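Local coordinates for protein beta-1,4-galactanase (Thielavia heterothallica, PDB 1HJS) that hydrolyses the beta-1,4-galactosidic linkages of type I arabinogalactans as a family 53 glycoside hydrolase, at residues A[5-10]-A[327-332]; A[176-181]-A[210-215]; A[244-249]-A[293-298]. All coordinates share one frame; numbering follows the deposited sequence.

Interaction 1. Residues A[5-10]-A[327-332]; sequences RGVDWS and SVFQRI. With SO4 (sulfate ion), chain H.
Phe329 lays the far end of its ring against Val7, CZ resting 3.6 Å from the Val7 CG1 methyl, while the neighbouring CE1 carbon approaches the carbonyl oxygen of Gly6. The enzyme is a (beta/alpha)8, or TIM, barrel, and here the C-terminal tail, with a 3-10 turn through 327-330, packs against the outside of the first barrel strand, 4-8. Val7 turns its CG1 methyl anti to its own carbonyl carbon (chi1 -56°), which brings that branch to the ring; the two side chains meet at a slant. Val328 CG1 lies over the rim of one face of the same ring, and Tyr295 of the adjacent strand 290-296 also touches Phe329, so the aromatic group is well buried.

Arg5 carries the polar half of the contact. Its chain bends about the CG-CD bond (chi3 -56°), bringing CD to 3.3 Å from Ile332 O of the terminal carboxylate and NE to 3.0 Å from the backbone oxygen of Phe329; NE also donates to Gly40 O. The aliphatic part of the arginine runs past Ile332 in the opposite direction, CD lying 3.8 Å from CG1. The link between guanidinium and terminal carboxylate runs through a water, which accepts from Arg5 NH1 and donates to Ile332 O.

At its outer edge the guanidinium holds a sulfate ion, probably from the crystallisation liquor: NH2 gives O3 a nearly straight bond of 2.6 Å, whereas that from NH1 to O2, at 3.3 Å, is weak.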
loop_
_atom_site.group_PDB
_atom_site.type_symbol
_atom_site.label_atom_id
_atom_site.label_comp_id
_atom_site.label_asym_id
_atom_site.label_seq_id
_atom_site.Cartn_x
_atom_site.Cartn_y
_atom_site.Cartn_z
ATOM N N ARG A 5 5.311 1.634 -10.891
ATOM C CA ARG A 5 5.526 0.193 -10.959
ATOM C C ARG A 5 6.262 -0.080 -9.659
ATOM O O ARG A 5 7.464 0.157 -9.566
ATOM C CB ARG A 5 6.423 -0.173 -12.148
ATOM C CG ARG A 5 5.865 0.210 -13.514
ATOM C CD ARG A 5 6.775 -0.307 -14.626
ATOM N NE ARG A 5 8.142 0.184 -14.468
ATOM C CZ ARG A 5 8.551 1.394 -14.839
ATOM N NH1 ARG A 5 7.700 2.240 -15.406
ATOM N NH2 ARG A 5 9.805 1.765 -14.626
ATOM N N GLY A 6 5.556 -0.555 -8.642
ATOM C CA GLY A 6 6.249 -0.775 -7.390
ATOM C C GLY A 6 5.973 -2.001 -6.555
ATOM O O GLY A 6 5.223 -2.905 -6.932
ATOM N N VAL A 7 6.629 -2.018 -5.401
ATOM C CA VAL A 7 6.483 -3.086 -4.432
ATOM C C VAL A 7 6.571 -2.430 -3.067
ATOM O O VAL A 7 7.125 -1.332 -2.925
ATOM C CB VAL A 7 7.630 -4.136 -4.530
ATOM C CG1 VAL A 7 7.713 -4.700 -5.935
ATOM C CG2 VAL A 7 8.966 -3.504 -4.114
ATOM N N ASP A 8 5.996 -3.085 -2.070
ATOM C CA ASP A 8 6.086 -2.600 -0.708
ATOM C C ASP A 8 7.276 -3.408 -0.177
ATOM O O ASP A 8 7.222 -4.637 -0.136
ATOM C CB ASP A 8 4.814 -2.942 0.069
ATOM C CG ASP A 8 4.828 -2.385 1.479
ATOM O OD1 ASP A 8 5.818 -2.611 2.202
ATOM O OD2 ASP A 8 3.838 -1.731 1.871
ATOM N N TRP A 9 8.354 -2.726 0.204
ATOM C CA TRP A 9 9.547 -3.421 0.682
ATOM C C TRP A 9 9.849 -3.122 2.149
ATOM O O TRP A 9 10.983 -3.283 2.603
ATOM C CB TRP A 9 10.742 -3.029 -0.196
ATOM C CG TRP A 9 11.325 -1.668 0.111
ATOM C CD1 TRP A 9 10.641 -0.537 0.474
ATOM C CD2 TRP A 9 12.710 -1.302 0.074
ATOM N NE1 TRP A 9 11.519 0.506 0.667
ATOM C CE2 TRP A 9 12.794 0.065 0.427
ATOM C CE3 TRP A 9 13.893 -1.999 -0.226
ATOM C CZ2 TRP A 9 14.015 0.751 0.489
ATOM C CZ3 TRP A 9 15.110 -1.313 -0.162
ATOM C CH2 TRP A 9 15.157 0.047 0.193
ATOM N N SER A 10 8.823 -2.714 2.887
ATOM C CA SER A 10 8.959 -2.350 4.298
ATOM C C SER A 10 9.842 -3.240 5.166
ATOM O O SER A 10 10.636 -2.739 5.961
ATOM C CB SER A 10 7.574 -2.250 4.946
ATOM O OG SER A 10 6.732 -1.362 4.228
ATOM N N SER A 327 11.194 -9.618 -12.953
ATOM C CA SER A 327 11.402 -8.800 -14.144
ATOM C C SER A 327 10.096 -8.311 -14.767
ATOM O O SER A 327 10.115 -7.532 -15.720
ATOM C CB SER A 327 12.200 -9.580 -15.194
ATOM O OG SER A 327 11.462 -10.697 -15.660
ATOM N N VAL A 328 8.966 -8.768 -14.235
ATOM C CA VAL A 328 7.667 -8.363 -14.760
ATOM C C VAL A 328 7.512 -6.844 -14.730
ATOM O O VAL A 328 6.840 -6.258 -15.577
ATOM C CB VAL A 328 6.507 -9.010 -13.954
ATOM C CG1 VAL A 328 6.455 -8.437 -12.545
ATOM C CG2 VAL A 328 5.183 -8.790 -14.678
ATOM N N PHE A 329 8.154 -6.203 -13.760
ATOM C CA PHE A 329 8.063 -4.753 -13.636
ATOM C C PHE A 329 8.712 -4.004 -14.795
ATOM O O PHE A 329 8.576 -2.784 -14.918
ATOM C CB PHE A 329 8.647 -4.325 -12.292
ATOM C CG PHE A 329 7.863 -4.840 -11.122
ATOM C CD1 PHE A 329 6.623 -4.283 -10.804
ATOM C CD2 PHE A 329 8.322 -5.922 -10.384
ATOM C CE1 PHE A 329 5.855 -4.802 -9.765
ATOM C CE2 PHE A 329 7.563 -6.450 -9.345
ATOM C CZ PHE A 329 6.323 -5.887 -9.036
ATOM N N GLN A 330 9.404 -4.743 -15.654
ATOM C CA GLN A 330 10.044 -4.154 -16.825
ATOM C C GLN A 330 9.073 -4.166 -18.003
ATOM O O GLN A 330 9.349 -3.571 -19.045
ATOM C CB GLN A 330 11.278 -4.967 -17.228
ATOM C CG GLN A 330 12.474 -4.841 -16.301
ATOM C CD GLN A 330 13.622 -5.743 -16.715
ATOM O OE1 GLN A 330 14.754 -5.585 -16.247
ATOM N NE2 GLN A 330 13.339 -6.701 -17.587
ATOM N N ARG A 331 7.938 -4.839 -17.836
ATOM C CA ARG A 331 6.983 -4.977 -18.928
ATOM C C ARG A 331 5.575 -4.428 -18.714
ATOM O O ARG A 331 4.676 -4.744 -19.493
ATOM C CB ARG A 331 6.887 -6.458 -19.311
ATOM C CG ARG A 331 8.244 -7.129 -19.520
ATOM C CD ARG A 331 8.094 -8.563 -20.014
ATOM N NE ARG A 331 7.589 -9.477 -18.990
ATOM C CZ ARG A 331 8.337 -10.034 -18.042
ATOM N NH1 ARG A 331 9.638 -9.774 -17.977
ATOM N NH2 ARG A 331 7.790 -10.866 -17.168
ATOM N N ILE A 332 5.379 -3.611 -17.682
ATOM C CA ILE A 332 4.055 -3.050 -17.407
ATOM C C ILE A 332 4.049 -1.526 -17.306
ATOM O O ILE A 332 5.129 -0.924 -17.448
ATOM C CB ILE A 332 3.468 -3.628 -16.102
ATOM C CG1 ILE A 332 4.377 -3.291 -14.921
ATOM C CG2 ILE A 332 3.295 -5.134 -16.237
ATOM C CD1 ILE A 332 3.858 -3.774 -13.586
ATOM O OXT ILE A 332 2.958 -0.951 -17.090
HETATM S S SO4 H . 10.004 5.416 -15.382
HETATM O O1 SO4 H . 10.391 5.948 -16.864
HETATM O O2 SO4 H . 8.556 5.456 -15.343
HETATM O O3 SO4 H . 10.491 4.223 -15.200
HETATM O O4 SO4 H . 10.532 6.440 -14.520
HETATM O O HOH W 1 5.344 1.867 -16.893
#

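Interaction 2. Residues A[176-181]-A[210-215]; sequences MIHLDN and GVSFYP
The imidazole of His178 meets Ser212 and the carbonyl oxygen of Gly210 at its edge, close to the ring plane, whereas Val211 CA approaches at a slant. NE2 donates to Ser212 OG over 2.7 Å, with the hydroxyl only 8° out of the ring plane. CG of His178 stands anti to the backbone N (chi1 172°), and from there the ring rises on the inner side of the barrel and leans over toward strand 208-212. Outside these segments, Ser212 OG is also hydrogen-bonded to Glu135, the probable proton donor, so His178 probably acts from the second shell, helping to position the serine beside the active site.

Two residues earlier on the same strand, Met176 lays its thioether over Gly210, SD lying 3.9 Å from the bare CA of the glycine and CE close by.

The backbones join in parallel register. Gly210 N donates to Ile177 O at 2.9 Å in an almost straight line, Leu179 N returns a bond to Gly210 O, and Ser212 N continues the ladder to Leu179 O. Leu179 and Val211 point to the other side of the sheet, toward helices 185-196 and 223-237 respectively.

Strands 174-179 and 208-212, with helix 185-196 between them, form a beta-alpha-beta crossover of the TIM barrel, whose C-terminal strand ends carry the catalytic residues in clan GH-A.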
loop_
_atom_site.group_PDB
_atom_site.type_symbol
_atom_site.label_atom_id
_atom_site.label_comp_id
_atom_site.label_asym_id
_atom_site.label_seq_id
_atom_site.Cartn_x
_atom_site.Cartn_y
_atom_site.Cartn_z
ATOM N N MET A 176 -3.297 10.058 -0.941
ATOM C CA MET A 176 -4.138 8.903 -1.235
ATOM C C MET A 176 -4.969 8.375 -0.077
ATOM O O MET A 176 -4.543 8.401 1.072
ATOM C CB MET A 176 -3.258 7.761 -1.751
ATOM C CG MET A 176 -3.974 6.420 -1.869
ATOM S SD MET A 176 -2.813 5.080 -2.197
ATOM C CE MET A 176 -2.452 5.367 -3.914
ATOM N N ILE A 177 -6.170 7.907 -0.406
ATOM C CA ILE A 177 -7.062 7.278 0.558
ATOM C C ILE A 177 -7.068 5.836 0.071
ATOM O O ILE A 177 -7.284 5.569 -1.116
ATOM C CB ILE A 177 -8.483 7.875 0.525
ATOM C CG1 ILE A 177 -8.466 9.254 1.195
ATOM C CG2 ILE A 177 -9.457 6.952 1.250
ATOM C CD1 ILE A 177 -9.803 9.990 1.152
ATOM N N HIS A 178 -6.816 4.914 0.993
ATOM C CA HIS A 178 -6.703 3.499 0.672
ATOM C C HIS A 178 -7.726 2.600 1.364
ATOM O O HIS A 178 -7.784 2.543 2.590
ATOM C CB HIS A 178 -5.279 3.046 1.037
ATOM C CG HIS A 178 -5.051 1.568 0.940
ATOM N ND1 HIS A 178 -4.055 0.927 1.646
ATOM C CD2 HIS A 178 -5.677 0.609 0.217
ATOM C CE1 HIS A 178 -4.080 -0.364 1.366
ATOM N NE2 HIS A 178 -5.055 -0.583 0.502
ATOM N N LEU A 179 -8.518 1.896 0.555
ATOM C CA LEU A 179 -9.531 0.959 1.036
ATOM C C LEU A 179 -9.176 -0.450 0.546
ATOM O O LEU A 179 -8.493 -0.612 -0.467
ATOM C CB LEU A 179 -10.913 1.344 0.489
ATOM C CG LEU A 179 -11.770 2.353 1.262
ATOM C CD1 LEU A 179 -10.943 3.525 1.731
ATOM C CD2 LEU A 179 -12.936 2.794 0.376
ATOM N N ASP A 180 -9.636 -1.468 1.263
ATOM C CA ASP A 180 -9.367 -2.847 0.862
ATOM C C ASP A 180 -10.409 -3.288 -0.174
ATOM O O ASP A 180 -11.237 -2.486 -0.612
ATOM C CB ASP A 180 -9.426 -3.764 2.085
ATOM C CG ASP A 180 -10.831 -3.915 2.634
ATOM O OD1 ASP A 180 -11.581 -2.917 2.642
ATOM O OD2 ASP A 180 -11.184 -5.035 3.063
ATOM N N ASN A 181 -10.351 -4.560 -0.563
ATOM C CA ASN A 181 -11.287 -5.145 -1.525
ATOM C C ASN A 181 -11.651 -4.244 -2.711
ATOM O O ASN A 181 -12.816 -3.866 -2.891
ATOM C CB ASN A 181 -12.571 -5.582 -0.802
ATOM C CG ASN A 181 -12.312 -6.631 0.270
ATOM O OD1 ASN A 181 -11.342 -7.388 0.193
ATOM N ND2 ASN A 181 -13.187 -6.689 1.271
ATOM N N GLY A 210 -6.597 4.373 -3.633
ATOM C CA GLY A 210 -5.864 3.127 -3.746
ATOM C C GLY A 210 -6.715 1.980 -3.241
ATOM O O GLY A 210 -7.564 2.171 -2.371
ATOM N N VAL A 211 -6.505 0.791 -3.793
ATOM C CA VAL A 211 -7.257 -0.374 -3.359
ATOM C C VAL A 211 -6.340 -1.577 -3.231
ATOM O O VAL A 211 -5.339 -1.684 -3.943
ATOM C CB VAL A 211 -8.368 -0.755 -4.365
ATOM C CG1 VAL A 211 -9.332 0.406 -4.547
ATOM C CG2 VAL A 211 -7.753 -1.158 -5.702
ATOM N N SER A 212 -6.677 -2.468 -2.307
ATOM C CA SER A 212 -5.923 -3.701 -2.145
ATOM C C SER A 212 -6.669 -4.685 -3.046
ATOM O O SER A 212 -7.888 -4.580 -3.205
ATOM C CB SER A 212 -5.976 -4.201 -0.699
ATOM O OG SER A 212 -5.365 -3.289 0.197
ATOM N N PHE A 213 -5.945 -5.617 -3.651
ATOM C CA PHE A 213 -6.567 -6.616 -4.506
ATOM C C PHE A 213 -5.802 -7.920 -4.371
ATOM O O PHE A 213 -4.701 -8.065 -4.912
ATOM C CB PHE A 213 -6.573 -6.172 -5.973
ATOM C CG PHE A 213 -7.230 -7.163 -6.897
ATOM C CD1 PHE A 213 -8.603 -7.388 -6.832
ATOM C CD2 PHE A 213 -6.475 -7.892 -7.807
ATOM C CE1 PHE A 213 -9.215 -8.331 -7.664
ATOM C CE2 PHE A 213 -7.073 -8.839 -8.645
ATOM C CZ PHE A 213 -8.448 -9.059 -8.572
ATOM N N TYR A 214 -6.391 -8.857 -3.633
ATOM C CA TYR A 214 -5.795 -10.166 -3.392
ATOM C C TYR A 214 -6.730 -11.245 -3.941
ATOM O O TYR A 214 -7.957 -11.105 -3.884
ATOM C CB TYR A 214 -5.581 -10.373 -1.894
ATOM C CG TYR A 214 -4.458 -9.543 -1.310
ATOM C CD1 TYR A 214 -3.124 -9.869 -1.555
ATOM C CD2 TYR A 214 -4.729 -8.438 -0.501
ATOM C CE1 TYR A 214 -2.087 -9.120 -1.004
ATOM C CE2 TYR A 214 -3.693 -7.680 0.056
ATOM C CZ TYR A 214 -2.379 -8.031 -0.199
ATOM O OH TYR A 214 -1.345 -7.312 0.363
ATOM N N PRO A 215 -6.166 -12.335 -4.472
ATOM C CA PRO A 215 -6.994 -13.408 -5.028
ATOM C C PRO A 215 -7.366 -14.532 -4.069
ATOM O O PRO A 215 -8.186 -15.383 -4.412
ATOM C CB PRO A 215 -6.133 -13.922 -6.170
ATOM C CG PRO A 215 -4.752 -13.897 -5.534
ATOM C CD PRO A 215 -4.742 -12.536 -4.820
HETATM O O HOH W 2 -10.382 -10.247 -1.517
#

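Interaction 3. Residues A[244-249]-A[293-298]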
loop_
_atom_site.group_PDB
_atom_site.type_symbol
_atom_site.label_atom_id
_atom_site.label_comp_id
_atom_site.label_asym_id
_atom_site.label_seq_id
_atom_site.Cartn_x
_atom_site.Cartn_y
_atom_site.Cartn_z
ATOM N N VAL A 244 -2.687 -0.787 -4.700
ATOM C CA VAL A 244 -1.524 -0.585 -3.846
ATOM C C VAL A 244 -1.034 -1.804 -3.077
ATOM O O VAL A 244 -0.019 -1.740 -2.387
ATOM C CB VAL A 244 -1.781 0.588 -2.876
ATOM C CG1 VAL A 244 -2.117 1.830 -3.677
ATOM C CG2 VAL A 244 -2.930 0.262 -1.932
ATOM N N GLU A 245 -1.754 -2.912 -3.203
ATOM C CA GLU A 245 -1.374 -4.166 -2.557
ATOM C C GLU A 245 -1.939 -5.324 -3.365
ATOM O O GLU A 245 -3.117 -5.321 -3.712
ATOM C CB GLU A 245 -1.919 -4.251 -1.126
ATOM C CG GLU A 245 -1.069 -3.549 -0.072
ATOM C CD GLU A 245 -1.504 -3.880 1.346
ATOM O OE1 GLU A 245 -1.932 -5.035 1.584
ATOM O OE2 GLU A 245 -1.403 -2.998 2.225
ATOM N N THR A 246 -1.091 -6.297 -3.680
ATOM C CA THR A 246 -1.521 -7.487 -4.407
ATOM C C THR A 246 -0.444 -8.563 -4.270
ATOM O O THR A 246 0.725 -8.259 -4.001
ATOM C CB THR A 246 -1.800 -7.188 -5.906
ATOM O OG1 THR A 246 -2.517 -8.288 -6.489
ATOM C CG2 THR A 246 -0.497 -6.981 -6.672
ATOM N N ASN A 247 -0.857 -9.815 -4.433
ATOM C CA ASN A 247 0.020 -10.979 -4.317
ATOM C C ASN A 247 -0.496 -12.073 -5.252
ATOM O O ASN A 247 -1.671 -12.077 -5.626
ATOM C CB ASN A 247 -0.058 -11.592 -2.909
ATOM C CG ASN A 247 0.898 -10.975 -1.900
ATOM O OD1 ASN A 247 0.838 -11.318 -0.719
ATOM N ND2 ASN A 247 1.784 -10.088 -2.347
ATOM N N TRP A 248 0.397 -12.986 -5.622
ATOM C CA TRP A 248 0.042 -14.175 -6.394
ATOM C C TRP A 248 1.016 -15.231 -5.893
ATOM O O TRP A 248 2.225 -15.003 -5.840
ATOM C CB TRP A 248 0.183 -14.013 -7.905
ATOM C CG TRP A 248 -0.298 -15.270 -8.580
ATOM C CD1 TRP A 248 0.470 -16.312 -9.019
ATOM C CD2 TRP A 248 -1.660 -15.670 -8.776
ATOM N NE1 TRP A 248 -0.331 -17.335 -9.473
ATOM C CE2 TRP A 248 -1.643 -16.968 -9.335
ATOM C CE3 TRP A 248 -2.899 -15.057 -8.527
ATOM C CZ2 TRP A 248 -2.815 -17.668 -9.652
ATOM C CZ3 TRP A 248 -4.066 -15.751 -8.841
ATOM C CH2 TRP A 248 -4.013 -17.046 -9.399
ATOM N N PRO A 249 0.503 -16.406 -5.517
ATOM C CA PRO A 249 1.384 -17.453 -5.007
ATOM C C PRO A 249 2.207 -18.286 -5.972
ATOM O O PRO A 249 1.792 -18.558 -7.104
ATOM C CB PRO A 249 0.430 -18.316 -4.179
ATOM C CG PRO A 249 -0.831 -18.245 -4.949
ATOM C CD PRO A 249 -0.917 -16.800 -5.416
ATOM N N LEU A 293 0.519 0.121 -9.661
ATOM C CA LEU A 293 0.378 -1.230 -9.136
ATOM C C LEU A 293 1.553 -1.485 -8.209
ATOM O O LEU A 293 2.703 -1.230 -8.572
ATOM C CB LEU A 293 0.379 -2.262 -10.267
ATOM C CG LEU A 293 0.224 -3.734 -9.853
ATOM C CD1 LEU A 293 -0.227 -4.558 -11.043
ATOM C CD2 LEU A 293 1.544 -4.274 -9.313
ATOM N N PHE A 294 1.263 -1.977 -7.009
ATOM C CA PHE A 294 2.309 -2.288 -6.042
ATOM C C PHE A 294 2.154 -3.706 -5.516
ATOM O O PHE A 294 1.109 -4.052 -4.968
ATOM C CB PHE A 294 2.263 -1.322 -4.859
ATOM C CG PHE A 294 2.655 0.089 -5.205
ATOM C CD1 PHE A 294 1.776 0.922 -5.889
ATOM C CD2 PHE A 294 3.908 0.578 -4.846
ATOM C CE1 PHE A 294 2.141 2.234 -6.216
ATOM C CE2 PHE A 294 4.287 1.888 -5.167
ATOM C CZ PHE A 294 3.399 2.716 -5.853
ATOM N N TYR A 295 3.192 -4.519 -5.679
ATOM C CA TYR A 295 3.168 -5.893 -5.182
ATOM C C TYR A 295 3.520 -5.808 -3.699
ATOM O O TYR A 295 4.438 -5.078 -3.328
ATOM C CB TYR A 295 4.213 -6.749 -5.901
ATOM C CG TYR A 295 4.000 -8.231 -5.688
ATOM C CD1 TYR A 295 3.174 -8.962 -6.540
ATOM C CD2 TYR A 295 4.576 -8.889 -4.605
ATOM C CE1 TYR A 295 2.925 -10.313 -6.319
ATOM C CE2 TYR A 295 4.333 -10.250 -4.371
ATOM C CZ TYR A 295 3.506 -10.950 -5.232
ATOM O OH TYR A 295 3.242 -12.277 -5.009
ATOM N N TRP A 296 2.820 -6.547 -2.846
ATOM C CA TRP A 296 3.108 -6.454 -1.418
ATOM C C TRP A 296 4.154 -7.415 -0.864
ATOM O O TRP A 296 3.980 -8.637 -0.916
ATOM C CB TRP A 296 1.821 -6.606 -0.599
ATOM C CG TRP A 296 1.983 -6.151 0.826
ATOM C CD1 TRP A 296 2.209 -4.874 1.255
ATOM C CD2 TRP A 296 1.963 -6.970 2.003
ATOM N NE1 TRP A 296 2.332 -4.845 2.624
ATOM C CE2 TRP A 296 2.185 -6.119 3.109
ATOM C CE3 TRP A 296 1.780 -8.342 2.232
ATOM C CZ2 TRP A 296 2.229 -6.594 4.428
ATOM C CZ3 TRP A 296 1.827 -8.815 3.541
ATOM C CH2 TRP A 296 2.051 -7.944 4.623
ATOM N N GLU A 297 5.238 -6.845 -0.337
ATOM C CA GLU A 297 6.316 -7.604 0.301
ATOM C C GLU A 297 6.871 -8.810 -0.463
ATOM O O GLU A 297 6.902 -9.932 0.053
ATOM C CB GLU A 297 5.843 -8.040 1.689
ATOM C CG GLU A 297 5.678 -6.878 2.662
ATOM C CD GLU A 297 7.014 -6.395 3.217
ATOM O OE1 GLU A 297 8.067 -6.862 2.736
ATOM O OE2 GLU A 297 7.008 -5.546 4.129
ATOM N N PRO A 298 7.365 -8.587 -1.687
ATOM C CA PRO A 298 7.912 -9.683 -2.490
ATOM C C PRO A 298 9.161 -10.354 -1.912
ATOM O O PRO A 298 9.447 -11.511 -2.230
ATOM C CB PRO A 298 8.201 -9.011 -3.826
ATOM C CG PRO A 298 8.625 -7.638 -3.404
ATOM C CD PRO A 298 7.591 -7.287 -2.346
#
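Three hydrogen bonds tie the residues just after strand 240-245 to strand 290-296. Trp296 N donates to Thr246 O, at 2.9 Å and almost straight, in the plane of the carbonyl. The amide of Asn247 then donates from ND2 to Trp296 O over 3.0 Å, meeting a lone pair of that oxygen and keeping it within 2° of the amide plane; CG stands anti to the asparagine's own carbonyl carbon (chi1 -87°), which carries the amide there. Further along, Trp248 N points to Tyr295 OH, also at 3.0 Å; that hydroxyl is hydrogen-bonded to Asn313 O as well, which helps fix the phenol.

The tyrosine ring turns one face to this backbone. Thr246 O sits 3.5 Å above the ring centre, and Asn247 ND2 lies over the same face, its closest carbon being CE2 at 3.3 Å.

Glu245, the probable nucleophile, runs alongside Trp296, both side chains pointing the same way. Its carboxylate lies over one indole face, the planes 20° apart, and CG stands 3.8 Å from Trp296 CD1. The indole thus lies between the Glu245 carboxylate, toward the rim, and the Glu297 CG methylene, over its centre. Tyr214 OH and Arg45 take the two carboxylate oxygens of Glu245, probably fixing its rotation. Deeper in the barrel, Phe294 CB packs against Val244 O at 3.4 Å.

Outside the barrel, helix 270-285 borders the contact, Phe276 touching Thr246 and Ile277 touching Tyr295, while strands 4-8 and 43-48 flank Phe294 and Trp296 on the inner side.

From the N terminus, strand 4-8 opens interaction 1, which closes only at the C-terminal tail, 327-332, so that nearly the whole chain lies within its loop. Inside that span the other two contacts follow in series. Interaction 2 joins successive barrel strands 174-179 and 208-212 across a short beta-alpha-beta connection through helix 185-196; interaction 3 then links strand 240-245 to the last strand, 290-296, without crossing interaction 2, enclosing helix 270-285. Strands 208-212 and 240-245 are neighbours, and a probable hydrogen bond between Phe213 O and Thr246 OG1 brings interactions 2 and 3 together beside the active site. Backbone bonds from strand 290-296 to strand 4-8 close the barrel and unite interactions 1 and 3.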